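Local coordinates for protein transcriptional regulator, SorC family (Enterococcus faecalis, PDB 2O0M) that probably binds DNA and a sugar-type effector as a transcriptional regulator, the part modelled here being its putative sugar-binding domain, at residues I107-V112 and Q326-T331; I146-G151 and N189-V194; H170-P175 and N202-Y207; C238-I243 and V304-G309. All blocks are in the same frame, centred on the assembly; numbering follows the deposited sequence.

Interaction 1. Residues I107-V112 and Q326-T331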
loop_
_atom_site.group_PDB
_atom_site.type_symbol
_atom_site.label_atom_id
_atom_site.label_comp_id
_atom_site.label_asym_id
_atom_site.label_seq_id
_atom_site.Cartn_x
_atom_site.Cartn_y
_atom_site.Cartn_z
ATOM N N ILE A 107 13.389 9.819 5.513
ATOM C CA ILE A 107 12.480 8.888 6.209
ATOM C C ILE A 107 13.177 8.092 7.320
ATOM O O ILE A 107 14.376 8.237 7.504
ATOM C CB ILE A 107 11.790 7.923 5.203
ATOM C CG1 ILE A 107 12.841 7.133 4.405
ATOM C CG2 ILE A 107 10.903 8.715 4.262
ATOM C CD1 ILE A 107 12.273 5.955 3.637
ATOM N N GLN A 108 12.419 7.263 8.043
ATOM C CA GLN A 108 12.924 6.538 9.226
ATOM C C GLN A 108 13.904 5.439 8.853
ATOM O O GLN A 108 14.969 5.279 9.452
ATOM C CB GLN A 108 11.759 5.917 10.043
ATOM C CG GLN A 108 12.198 4.802 11.024
ATOM C CD GLN A 108 11.281 4.575 12.223
ATOM O OE1 GLN A 108 10.235 5.191 12.374
ATOM N NE2 GLN A 108 11.691 3.657 13.086
ATOM N N ARG A 109 13.520 4.652 7.871
ATOM C CA ARG A 109 14.226 3.435 7.616
ATOM C C ARG A 109 13.958 2.991 6.205
ATOM O O ARG A 109 12.851 3.095 5.716
ATOM C CB ARG A 109 13.748 2.373 8.605
ATOM C CG ARG A 109 14.516 1.085 8.596
ATOM C CD ARG A 109 15.927 1.269 9.093
ATOM N NE ARG A 109 16.831 0.510 8.239
ATOM C CZ ARG A 109 17.014 -0.805 8.319
ATOM N NH1 ARG A 109 16.374 -1.532 9.231
ATOM N NH2 ARG A 109 17.852 -1.396 7.482
ATOM N N CYS A 110 14.997 2.498 5.555
ATOM C CA CYS A 110 14.850 1.857 4.268
ATOM C C CYS A 110 15.544 0.508 4.375
ATOM O O CYS A 110 16.670 0.425 4.872
ATOM C CB CYS A 110 15.452 2.702 3.146
ATOM S SG CYS A 110 15.314 1.914 1.529
ATOM N N ILE A 111 14.846 -0.544 3.960
ATOM C CA ILE A 111 15.419 -1.883 3.861
ATOM C C ILE A 111 15.583 -2.191 2.382
ATOM O O ILE A 111 14.618 -2.146 1.632
ATOM C CB ILE A 111 14.525 -2.943 4.526
ATOM C CG1 ILE A 111 14.395 -2.635 6.017
ATOM C CG2 ILE A 111 15.121 -4.343 4.331
ATOM C CD1 ILE A 111 13.239 -3.320 6.707
ATOM N N VAL A 112 16.813 -2.489 1.970
ATOM C CA VAL A 112 17.116 -2.783 0.573
ATOM C C VAL A 112 17.435 -4.275 0.438
ATOM O O VAL A 112 18.460 -4.759 0.935
ATOM C CB VAL A 112 18.309 -1.950 0.048
ATOM C CG1 VAL A 112 18.641 -2.340 -1.380
ATOM C CG2 VAL A 112 18.014 -0.458 0.130
ATOM N N GLN A 326 7.834 9.085 9.072
ATOM C CA GLN A 326 8.008 7.829 9.809
ATOM C C GLN A 326 7.965 6.585 8.913
ATOM O O GLN A 326 8.159 5.480 9.408
ATOM C CB GLN A 326 6.965 7.677 10.921
ATOM C CG GLN A 326 5.522 7.447 10.455
ATOM C CD GLN A 326 4.733 8.727 10.308
ATOM O OE1 GLN A 326 5.292 9.772 9.970
ATOM N NE2 GLN A 326 3.423 8.662 10.563
ATOM N N THR A 327 7.713 6.775 7.621
ATOM C CA THR A 327 7.585 5.662 6.662
ATOM C C THR A 327 8.839 4.766 6.677
ATOM O O THR A 327 9.964 5.261 6.727
ATOM C CB THR A 327 7.327 6.174 5.219
ATOM O OG1 THR A 327 6.086 6.903 5.174
ATOM C CG2 THR A 327 7.249 5.027 4.210
ATOM N N TRP A 328 8.620 3.455 6.671
ATOM C CA TRP A 328 9.669 2.481 6.378
ATOM C C TRP A 328 9.480 2.101 4.914
ATOM O O TRP A 328 8.376 1.725 4.510
ATOM C CB TRP A 328 9.513 1.219 7.231
ATOM C CG TRP A 328 9.895 1.348 8.668
ATOM C CD1 TRP A 328 9.462 2.289 9.551
ATOM C CD2 TRP A 328 10.739 0.460 9.409
ATOM N NE1 TRP A 328 10.018 2.064 10.795
ATOM C CE2 TRP A 328 10.804 0.948 10.728
ATOM C CE3 TRP A 328 11.465 -0.686 9.078
ATOM C CZ2 TRP A 328 11.553 0.323 11.717
ATOM C CZ3 TRP A 328 12.214 -1.307 10.072
ATOM C CH2 TRP A 328 12.249 -0.797 11.368
ATOM N N LEU A 329 10.544 2.188 4.120
ATOM C CA LEU A 329 10.481 1.783 2.716
ATOM C C LEU A 329 11.203 0.453 2.554
ATOM O O LEU A 329 12.405 0.365 2.809
ATOM C CB LEU A 329 11.109 2.834 1.801
ATOM C CG LEU A 329 11.242 2.451 0.320
ATOM C CD1 LEU A 329 9.882 2.204 -0.321
ATOM C CD2 LEU A 329 12.001 3.515 -0.448
ATOM N N ILE A 330 10.461 -0.572 2.149
ATOM C CA ILE A 330 11.043 -1.867 1.777
ATOM C C ILE A 330 11.167 -1.870 0.261
ATOM O O ILE A 330 10.178 -1.709 -0.453
ATOM C CB ILE A 330 10.179 -3.056 2.213
ATOM C CG1 ILE A 330 10.000 -3.027 3.734
ATOM C CG2 ILE A 330 10.812 -4.368 1.732
ATOM C CD1 ILE A 330 9.031 -4.030 4.280
ATOM N N THR A 331 12.385 -2.046 -0.226
ATOM C CA THR A 331 12.646 -1.962 -1.648
ATOM C C THR A 331 13.773 -2.929 -2.014
ATOM O O THR A 331 14.201 -3.748 -1.191
ATOM C CB THR A 331 12.979 -0.496 -2.034
ATOM O OG1 THR A 331 12.968 -0.335 -3.460
ATOM C CG2 THR A 331 14.305 -0.022 -1.434
#

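Interaction 2. Residues I146-G151 and N189-V194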
loop_
_atom_site.group_PDB
_atom_site.type_symbol
_atom_site.label_atom_id
_atom_site.label_comp_id
_atom_site.label_asym_id
_atom_site.label_seq_id
_atom_site.Cartn_x
_atom_site.Cartn_y
_atom_site.Cartn_z
ATOM N N ILE A 146 -4.360 -3.175 10.910
ATOM C CA ILE A 146 -3.458 -2.937 9.795
ATOM C C ILE A 146 -4.275 -2.764 8.521
ATOM O O ILE A 146 -4.929 -3.702 8.060
ATOM C CB ILE A 146 -2.471 -4.095 9.598
ATOM C CG1 ILE A 146 -1.667 -4.348 10.873
ATOM C CG2 ILE A 146 -1.526 -3.809 8.435
ATOM C CD1 ILE A 146 -2.230 -5.431 11.756
ATOM N N ALA A 147 -4.234 -1.557 7.968
ATOM C CA ALA A 147 -4.956 -1.222 6.753
ATOM C C ALA A 147 -4.027 -1.412 5.566
ATOM O O ALA A 147 -2.909 -0.898 5.547
ATOM C CB ALA A 147 -5.454 0.178 6.808
ATOM N N VAL A 148 -4.488 -2.153 4.568
ATOM C CA VAL A 148 -3.622 -2.523 3.462
ATOM C C VAL A 148 -4.211 -2.156 2.104
ATOM O O VAL A 148 -5.428 -2.144 1.914
ATOM C CB VAL A 148 -3.297 -4.019 3.473
ATOM C CG1 VAL A 148 -2.599 -4.414 4.773
ATOM C CG2 VAL A 148 -4.542 -4.850 3.277
HETATM N N MSE A 149 -3.321 -1.825 1.174
HETATM C CA MSE A 149 -3.663 -1.748 -0.229
HETATM C C MSE A 149 -3.362 -3.057 -0.952
HETATM O O MSE A 149 -2.650 -3.920 -0.444
HETATM C CB MSE A 149 -2.953 -0.576 -0.907
HETATM C CG MSE A 149 -3.418 0.770 -0.414
HETATM SE SE MSE A 149 -5.281 1.217 -0.827
HETATM C CE MSE A 149 -5.144 1.303 -2.697
ATOM N N GLY A 150 -3.918 -3.186 -2.150
ATOM C CA GLY A 150 -3.728 -4.373 -2.974
ATOM C C GLY A 150 -2.662 -4.174 -4.033
ATOM O O GLY A 150 -1.719 -3.404 -3.845
ATOM N N GLY A 151 -2.823 -4.870 -5.148
ATOM C CA GLY A 151 -1.887 -4.832 -6.249
ATOM C C GLY A 151 -0.999 -6.055 -6.285
ATOM O O GLY A 151 -1.006 -6.879 -5.371
ATOM N N ASN A 189 -9.149 -6.320 -0.278
ATOM C CA ASN A 189 -9.869 -7.331 0.524
ATOM C C ASN A 189 -9.131 -8.664 0.491
ATOM O O ASN A 189 -8.979 -9.339 1.518
ATOM C CB ASN A 189 -11.297 -7.592 0.003
ATOM C CG ASN A 189 -12.337 -6.608 0.518
ATOM O OD1 ASN A 189 -13.440 -6.470 -0.079
ATOM N ND2 ASN A 189 -12.024 -5.923 1.597
ATOM N N SER A 190 -8.711 -9.055 -0.705
ATOM C CA SER A 190 -8.032 -10.330 -0.897
ATOM C C SER A 190 -6.693 -10.354 -0.177
ATOM O O SER A 190 -6.361 -11.341 0.502
ATOM C CB SER A 190 -7.870 -10.629 -2.382
ATOM O OG SER A 190 -9.145 -10.709 -2.993
ATOM N N ILE A 191 -5.933 -9.264 -0.291
ATOM C CA ILE A 191 -4.643 -9.160 0.399
ATOM C C ILE A 191 -4.890 -9.260 1.922
ATOM O O ILE A 191 -4.173 -9.949 2.629
ATOM C CB ILE A 191 -3.873 -7.840 0.026
ATOM C CG1 ILE A 191 -3.049 -8.005 -1.263
ATOM C CG2 ILE A 191 -2.907 -7.444 1.112
ATOM C CD1 ILE A 191 -3.838 -8.257 -2.501
ATOM N N SER A 192 -5.934 -8.597 2.422
ATOM C CA SER A 192 -6.237 -8.623 3.868
ATOM C C SER A 192 -6.475 -10.049 4.361
ATOM O O SER A 192 -5.975 -10.459 5.430
ATOM C CB SER A 192 -7.481 -7.780 4.173
ATOM O OG SER A 192 -7.279 -6.428 3.790
ATOM N N ALA A 193 -7.228 -10.814 3.571
ATOM C CA ALA A 193 -7.598 -12.173 3.956
ATOM C C ALA A 193 -6.384 -13.073 3.967
ATOM O O ALA A 193 -6.194 -13.876 4.897
ATOM C CB ALA A 193 -8.665 -12.718 3.035
ATOM N N VAL A 194 -5.548 -12.932 2.948
ATOM C CA VAL A 194 -4.326 -13.729 2.861
ATOM C C VAL A 194 -3.369 -13.377 3.998
ATOM O O VAL A 194 -2.819 -14.266 4.667
ATOM C CB VAL A 194 -3.642 -13.584 1.482
ATOM C CG1 VAL A 194 -2.275 -14.282 1.471
ATOM C CG2 VAL A 194 -4.548 -14.172 0.401
#

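Interaction 3. Residues H170-P175 and N202-Y207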
loop_
_atom_site.group_PDB
_atom_site.type_symbol
_atom_site.label_atom_id
_atom_site.label_comp_id
_atom_site.label_asym_id
_atom_site.label_seq_id
_atom_site.Cartn_x
_atom_site.Cartn_y
_atom_site.Cartn_z
ATOM N N HIS A 170 -2.898 -9.244 18.965
ATOM C CA HIS A 170 -3.953 -9.659 18.054
ATOM C C HIS A 170 -4.064 -8.664 16.921
ATOM O O HIS A 170 -4.437 -7.513 17.138
ATOM C CB HIS A 170 -5.280 -9.786 18.786
ATOM C CG HIS A 170 -5.194 -10.643 20.004
ATOM N ND1 HIS A 170 -5.771 -10.295 21.207
ATOM C CD2 HIS A 170 -4.551 -11.816 20.220
ATOM C CE1 HIS A 170 -5.510 -11.231 22.103
ATOM N NE2 HIS A 170 -4.775 -12.166 21.529
ATOM N N ASN A 171 -3.769 -9.130 15.709
ATOM C CA ASN A 171 -3.771 -8.266 14.527
ATOM C C ASN A 171 -4.987 -8.480 13.643
ATOM O O ASN A 171 -5.321 -9.617 13.303
ATOM C CB ASN A 171 -2.508 -8.520 13.707
ATOM C CG ASN A 171 -1.239 -8.362 14.518
ATOM O OD1 ASN A 171 -0.350 -9.228 14.482
ATOM N ND2 ASN A 171 -1.137 -7.261 15.252
ATOM N N LEU A 172 -5.631 -7.374 13.269
ATOM C CA LEU A 172 -6.756 -7.365 12.346
ATOM C C LEU A 172 -6.346 -6.637 11.055
ATOM O O LEU A 172 -5.853 -5.503 11.109
ATOM C CB LEU A 172 -7.942 -6.646 12.975
ATOM C CG LEU A 172 -9.210 -6.527 12.146
ATOM C CD1 LEU A 172 -9.867 -7.879 11.992
ATOM C CD2 LEU A 172 -10.156 -5.521 12.760
ATOM N N PHE A 173 -6.577 -7.278 9.915
ATOM C CA PHE A 173 -6.260 -6.698 8.612
ATOM C C PHE A 173 -7.536 -6.247 7.912
ATOM O O PHE A 173 -8.527 -6.987 7.855
ATOM C CB PHE A 173 -5.474 -7.680 7.727
ATOM C CG PHE A 173 -4.156 -8.093 8.309
ATOM C CD1 PHE A 173 -2.979 -7.447 7.949
ATOM C CD2 PHE A 173 -4.099 -9.096 9.277
ATOM C CE1 PHE A 173 -1.751 -7.840 8.496
ATOM C CE2 PHE A 173 -2.873 -9.489 9.843
ATOM C CZ PHE A 173 -1.703 -8.840 9.456
ATOM N N VAL A 174 -7.504 -5.024 7.397
ATOM C CA VAL A 174 -8.610 -4.458 6.671
ATOM C C VAL A 174 -8.069 -3.744 5.438
ATOM O O VAL A 174 -6.918 -3.293 5.427
ATOM C CB VAL A 174 -9.379 -3.440 7.542
ATOM C CG1 VAL A 174 -10.024 -4.142 8.720
ATOM C CG2 VAL A 174 -8.464 -2.311 8.033
ATOM N N PRO A 175 -8.890 -3.633 4.396
ATOM C CA PRO A 175 -8.462 -2.818 3.252
ATOM C C PRO A 175 -8.394 -1.337 3.622
ATOM O O PRO A 175 -9.232 -0.875 4.388
ATOM C CB PRO A 175 -9.582 -3.039 2.246
ATOM C CG PRO A 175 -10.779 -3.332 3.103
ATOM C CD PRO A 175 -10.242 -4.187 4.198
ATOM N N ASN A 202 -6.647 -11.974 11.917
ATOM C CA ASN A 202 -7.996 -11.927 11.420
ATOM C C ASN A 202 -8.152 -10.806 10.412
ATOM O O ASN A 202 -7.291 -9.938 10.309
ATOM C CB ASN A 202 -8.955 -11.738 12.588
ATOM C CG ASN A 202 -9.130 -13.008 13.387
ATOM O OD1 ASN A 202 -9.821 -13.925 12.944
ATOM N ND2 ASN A 202 -8.473 -13.093 14.541
ATOM N N TYR A 203 -9.248 -10.838 9.663
ATOM C CA TYR A 203 -9.538 -9.783 8.702
ATOM C C TYR A 203 -10.991 -9.399 8.748
ATOM O O TYR A 203 -11.848 -10.161 9.225
ATOM C CB TYR A 203 -9.137 -10.182 7.274
ATOM C CG TYR A 203 -10.045 -11.198 6.597
ATOM C CD1 TYR A 203 -11.038 -10.789 5.716
ATOM C CD2 TYR A 203 -9.882 -12.565 6.810
ATOM C CE1 TYR A 203 -11.861 -11.709 5.082
ATOM C CE2 TYR A 203 -10.693 -13.496 6.173
ATOM C CZ TYR A 203 -11.695 -13.054 5.318
ATOM O OH TYR A 203 -12.523 -13.951 4.680
ATOM N N ARG A 204 -11.257 -8.196 8.261
ATOM C CA ARG A 204 -12.606 -7.756 7.978
ATOM C C ARG A 204 -12.625 -7.121 6.597
ATOM O O ARG A 204 -11.971 -6.115 6.367
ATOM C CB ARG A 204 -13.085 -6.771 9.039
ATOM C CG ARG A 204 -13.330 -7.418 10.399
ATOM C CD ARG A 204 -14.578 -8.273 10.390
ATOM N NE ARG A 204 -15.779 -7.467 10.229
ATOM C CZ ARG A 204 -16.373 -6.792 11.205
ATOM N NH1 ARG A 204 -15.899 -6.810 12.445
ATOM N NH2 ARG A 204 -17.461 -6.094 10.933
ATOM N N ALA A 205 -13.368 -7.732 5.683
ATOM C CA ALA A 205 -13.494 -7.218 4.331
ATOM C C ALA A 205 -14.440 -6.039 4.340
ATOM O O ALA A 205 -15.361 -5.976 5.150
ATOM C CB ALA A 205 -13.995 -8.295 3.389
ATOM N N LEU A 206 -14.195 -5.093 3.443
ATOM C CA LEU A 206 -15.088 -3.979 3.233
ATOM C C LEU A 206 -15.914 -4.356 2.021
ATOM O O LEU A 206 -15.380 -4.490 0.919
ATOM C CB LEU A 206 -14.297 -2.696 2.989
ATOM C CG LEU A 206 -15.103 -1.448 2.637
ATOM C CD1 LEU A 206 -16.021 -1.025 3.769
ATOM C CD2 LEU A 206 -14.143 -0.335 2.300
ATOM N N TYR A 207 -17.208 -4.565 2.226
ATOM C CA TYR A 207 -18.032 -5.175 1.190
ATOM C C TYR A 207 -18.575 -4.097 0.266
ATOM O O TYR A 207 -19.770 -3.846 0.172
ATOM C CB TYR A 207 -19.090 -6.095 1.818
ATOM C CG TYR A 207 -18.491 -7.446 2.164
ATOM C CD1 TYR A 207 -18.276 -7.839 3.466
ATOM C CD2 TYR A 207 -18.106 -8.326 1.168
ATOM C CE1 TYR A 207 -17.717 -9.090 3.764
ATOM C CE2 TYR A 207 -17.536 -9.593 1.462
ATOM C CZ TYR A 207 -17.343 -9.959 2.753
ATOM O OH TYR A 207 -16.776 -11.205 2.999
HETATM O O HOH W 1 -6.480 -11.162 15.330
#

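Interaction 4. Residues C238-I243 and V304-G309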
loop_
_atom_site.group_PDB
_atom_site.type_symbol
_atom_site.label_atom_id
_atom_site.label_comp_id
_atom_site.label_asym_id
_atom_site.label_seq_id
_atom_site.Cartn_x
_atom_site.Cartn_y
_atom_site.Cartn_z
ATOM N N CYS A 238 -1.540 0.893 11.762
ATOM C CA CYS A 238 -0.541 0.486 10.788
ATOM C C CYS A 238 -1.147 0.524 9.382
ATOM O O CYS A 238 -2.338 0.214 9.201
ATOM C CB CYS A 238 -0.049 -0.909 11.138
ATOM S SG CYS A 238 1.181 -1.619 10.040
ATOM N N VAL A 239 -0.342 0.953 8.408
ATOM C CA VAL A 239 -0.730 0.917 7.003
ATOM C C VAL A 239 0.410 0.315 6.201
ATOM O O VAL A 239 1.559 0.688 6.393
ATOM C CB VAL A 239 -1.068 2.314 6.454
ATOM C CG1 VAL A 239 -1.420 2.257 4.961
ATOM C CG2 VAL A 239 -2.244 2.912 7.198
ATOM N N VAL A 240 0.074 -0.599 5.300
ATOM C CA VAL A 240 1.054 -1.201 4.392
ATOM C C VAL A 240 0.535 -1.065 2.965
ATOM O O VAL A 240 -0.636 -1.351 2.681
ATOM C CB VAL A 240 1.362 -2.687 4.704
ATOM C CG1 VAL A 240 2.506 -3.149 3.847
ATOM C CG2 VAL A 240 1.676 -2.870 6.172
ATOM N N HIS A 241 1.407 -0.602 2.068
ATOM C CA HIS A 241 1.010 -0.349 0.697
ATOM C C HIS A 241 2.189 -0.464 -0.246
ATOM O O HIS A 241 3.336 -0.413 0.187
ATOM C CB HIS A 241 0.392 1.045 0.606
ATOM C CG HIS A 241 1.374 2.163 0.794
ATOM N ND1 HIS A 241 1.886 2.525 2.021
ATOM C CD2 HIS A 241 1.921 3.013 -0.105
ATOM C CE1 HIS A 241 2.719 3.539 1.866
ATOM N NE2 HIS A 241 2.737 3.872 0.588
ATOM N N SER A 242 1.897 -0.612 -1.537
ATOM C CA SER A 242 2.909 -0.415 -2.565
ATOM C C SER A 242 2.723 0.967 -3.187
ATOM O O SER A 242 1.915 1.795 -2.728
ATOM C CB SER A 242 2.899 -1.551 -3.608
ATOM O OG SER A 242 4.048 -1.507 -4.437
ATOM N N ILE A 243 3.528 1.229 -4.204
ATOM C CA ILE A 243 3.477 2.449 -4.989
ATOM C C ILE A 243 3.340 2.000 -6.422
ATOM O O ILE A 243 4.148 1.202 -6.913
ATOM C CB ILE A 243 4.756 3.286 -4.795
ATOM C CG1 ILE A 243 4.912 3.688 -3.319
ATOM C CG2 ILE A 243 4.740 4.532 -5.675
ATOM C CD1 ILE A 243 6.328 4.089 -2.959
ATOM N N VAL A 304 4.335 1.461 6.227
ATOM C CA VAL A 304 5.316 0.700 5.485
ATOM C C VAL A 304 4.938 0.719 4.019
ATOM O O VAL A 304 3.857 0.239 3.653
ATOM C CB VAL A 304 5.404 -0.758 5.989
ATOM C CG1 VAL A 304 6.529 -1.499 5.277
ATOM C CG2 VAL A 304 5.624 -0.801 7.497
ATOM N N ALA A 305 5.837 1.266 3.202
ATOM C CA ALA A 305 5.722 1.240 1.745
ATOM C C ALA A 305 6.622 0.114 1.216
ATOM O O ALA A 305 7.781 -0.021 1.627
ATOM C CB ALA A 305 6.156 2.545 1.154
ATOM N N ILE A 306 6.096 -0.680 0.288
ATOM C CA ILE A 306 6.849 -1.792 -0.290
ATOM C C ILE A 306 6.809 -1.643 -1.797
ATOM O O ILE A 306 5.757 -1.782 -2.399
ATOM C CB ILE A 306 6.226 -3.157 0.083
ATOM C CG1 ILE A 306 6.060 -3.279 1.596
ATOM C CG2 ILE A 306 7.099 -4.294 -0.447
ATOM C CD1 ILE A 306 5.440 -4.609 2.057
ATOM N N ALA A 307 7.960 -1.393 -2.407
ATOM C CA ALA A 307 8.013 -1.163 -3.850
ATOM C C ALA A 307 9.428 -1.376 -4.328
ATOM O O ALA A 307 10.381 -0.832 -3.758
ATOM C CB ALA A 307 7.522 0.227 -4.208
ATOM N N GLY A 308 9.552 -2.166 -5.384
ATOM C CA GLY A 308 10.862 -2.516 -5.903
ATOM C C GLY A 308 10.889 -2.544 -7.412
ATOM O O GLY A 308 9.854 -2.385 -8.076
ATOM N N GLY A 309 12.090 -2.767 -7.935
ATOM C CA GLY A 309 12.333 -2.865 -9.369
ATOM C C GLY A 309 12.840 -1.541 -9.914
ATOM O O GLY A 309 12.376 -0.474 -9.520
#

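Interaction 1. Residues I107-V112 and Q326-T331
Arg109-Val112 and Trp328-Thr331 run side by side as parallel strands, their short axes 4.7 Å apart and 11° from alignment. Arg109 pairs with Trp328, Cys110 with Leu329, Ile111 with Ile330 and Val112 with Thr331. Three hydrogen bonds join the strands: Leu329 N to Arg109 O (2.9 Å), Ile111 N to Leu329 O (2.8 Å) and Thr331 N to Ile111 O (2.9 Å). The Trp328 indole leans across toward the other strand, and one face takes the aliphatic start of Arg109: CG, held anti to the backbone N (chi1 -172°), stands 3.7 Å from the centroid of the six-membered ring, a CH-pi contact. Ile111 CD1 meets the same ring at its edge, 4.0 Å from Trp328 CE3. On the other side of the sheet, Cys110 SG lies 3.7 Å from Thr331 CG2, and Ile107 CD1 reaches Leu329 CB at 3.8 Å. Beyond its methylenes Arg109 bends away to a salt bridge with Glu98. Helix 96-105 covers the Cys110 and Leu329 side, helix 122-138 the Ile111 and Ile330 side; strand 302-306 bonds to the far edge of 328-332, leaving 109-113 as the outer strand of this parallel run.

Interaction 2. Residues I146-G151 and N189-V194
Val148 is the first residue of 146-151 to meet the helix, as Ile146 and Ala147 before it serve the sheet: Ile146 bonds to the backbone of Leu172 and Val174, Ala147 to that of Cys238 and Val240. The Val148 side chain points at the helix, and its CG2 does the touching. Set between the backbone N and the carbonyl carbon, this methyl lies 3.8 Å from Ile191 CG2 and only 3.2 Å from Ser192 OG, a close carbon-to-oxygen approach. The hydroxyl has its polar partner elsewhere, in the carbonyl of Ala188 one turn earlier in its own helix. With Met149, a selenomethionine, the strand gives way to loop; its side chain turns from the helix toward Arg177, Phe273 and His241, while its carbonyl O sits 3.9 Å from Ile191 CG2, buried and without a polar partner in the model. This is the layout of a Rossmann-like alpha/beta domain: helix 188-199 packs against the C-terminal end of strand 142-148, where the chain passes through two glycines into helix 152-159. At Gly150 the bare CA receives the other branch of the isoleucine, Ile191 CD1, at 3.9 Å. Its chi1 of -85° sets CG1 beside the backbone N, and the bend at chi2 (64°) brings CD1 to the glycine. Gly151, at the N-cap position of helix 152-159, comes within 4.3 Å of Ile191 CD1 through its O and lies near a bound phosphate ion.

Interaction 3. Residues H170-P175 and N202-Y207
Asn202 and Arg204 from one segment and Pro175 from the other bury the most surface here. Asn202 grips the strand with its backbone: its N donates to Asn171 O (3.0 Å), and its O accepts from Phe173 N (2.8 Å), the donor tilted 18° from the carbonyl plane. The same Asn202 O lies at the edge of the Phe173 ring, 3.5 Å from CD2. A water bridges the side chain back, taking a bond from Asn202 ND2 and giving one to Asn171 O, which thus accepts two. Arg204 continues the pairing through N to Phe173 O (3.0 Å). Its CG rests 3.8 Å from Leu172 CD1, and its bent chain then leads the guanidinium off to a salt bridge with Glu228 on helix 224-234. Pro175 replaces strand pairing with ring contacts as the segments part: CD sits 3.4 Å from Arg204 O, and CG packs on Leu206 CB at 3.6 Å. Leu172 and Val174 also touch helix 224-234, whereas Phe173 and Pro175 touch helix 188-199. Strand 169-175, helix 188-199 and the short parallel strand 202-203 form a beta-alpha-beta unit, the building block of Rossmann-like domains, here at the margin of the sheet.

Interaction 4. Residues C238-I243 and V304-G309
Val240 and His241 pair in parallel with Val304 and Ala305 in the middle of the central sheet of the Rossmann-like domain, the short strand axes 4.9 Å apart and 10° from alignment. The backbone bonds come first: Val304 N to Val239 O (2.9 Å), His241 N to Val304 O (3.0 Å) and Ile306 N to His241 O (2.8 Å), so that 238-241 and 304-306 alternate as donor and acceptor. Among the apolar contacts, Val240 CG1 meets Ile306 CD1 at 3.7 Å, under the cover of helices 122-138 and 152-159. A separate contact lies beyond the paired residues, where Ile243 and Ala307 approach through their CB atoms and helix 313-320 closes over them. The aromatic contact belongs to the opposite face from Val240. With CG placed between the backbone N and the carbonyl carbon (chi1 70°), the His241 ring swings over the neighbouring strand and lays one face on Ala305, whose CA sits over that face, 4.1 Å from the ring centroid, a CH-pi contact; Ala305 CB also approaches His241 CE1. Phe273 and Tyr319 also meet this imidazole. The side-chain hydrogen bond lies where the strands end, near a bound phosphate ion: Ser242 OG, anti to its own N, donates to Ile306 O at 2.7 Å, approaching in the carbonyl plane with a C=O...OG angle of 156°.

All four contacts belong to one sheet and its helical cover. Interactions 1 and 4 adjoin, with centres about 9 Å apart: Ile330 N bonds to Ala305 O (2.8 Å), and Thr331 OG1 probably bonds to Ala307 O (2.7 Å). Interaction 4 joins interaction 2 through Ala147 N and Cys238 O (2.9 Å), and interaction 2 joins interaction 3 through Val148 N and Val174 O (2.8 Å). Interactions 1 and 3, about 24 Å apart between centres, thus lie toward different ends of the sheet. The side chain of Ser242 in interaction 4 and the residue Gly151 in interaction 2 each come about 4 Å from bound phosphate at their nearest atoms; phosphate here probably comes from the crystallisation liquor, though it may mark a pocket.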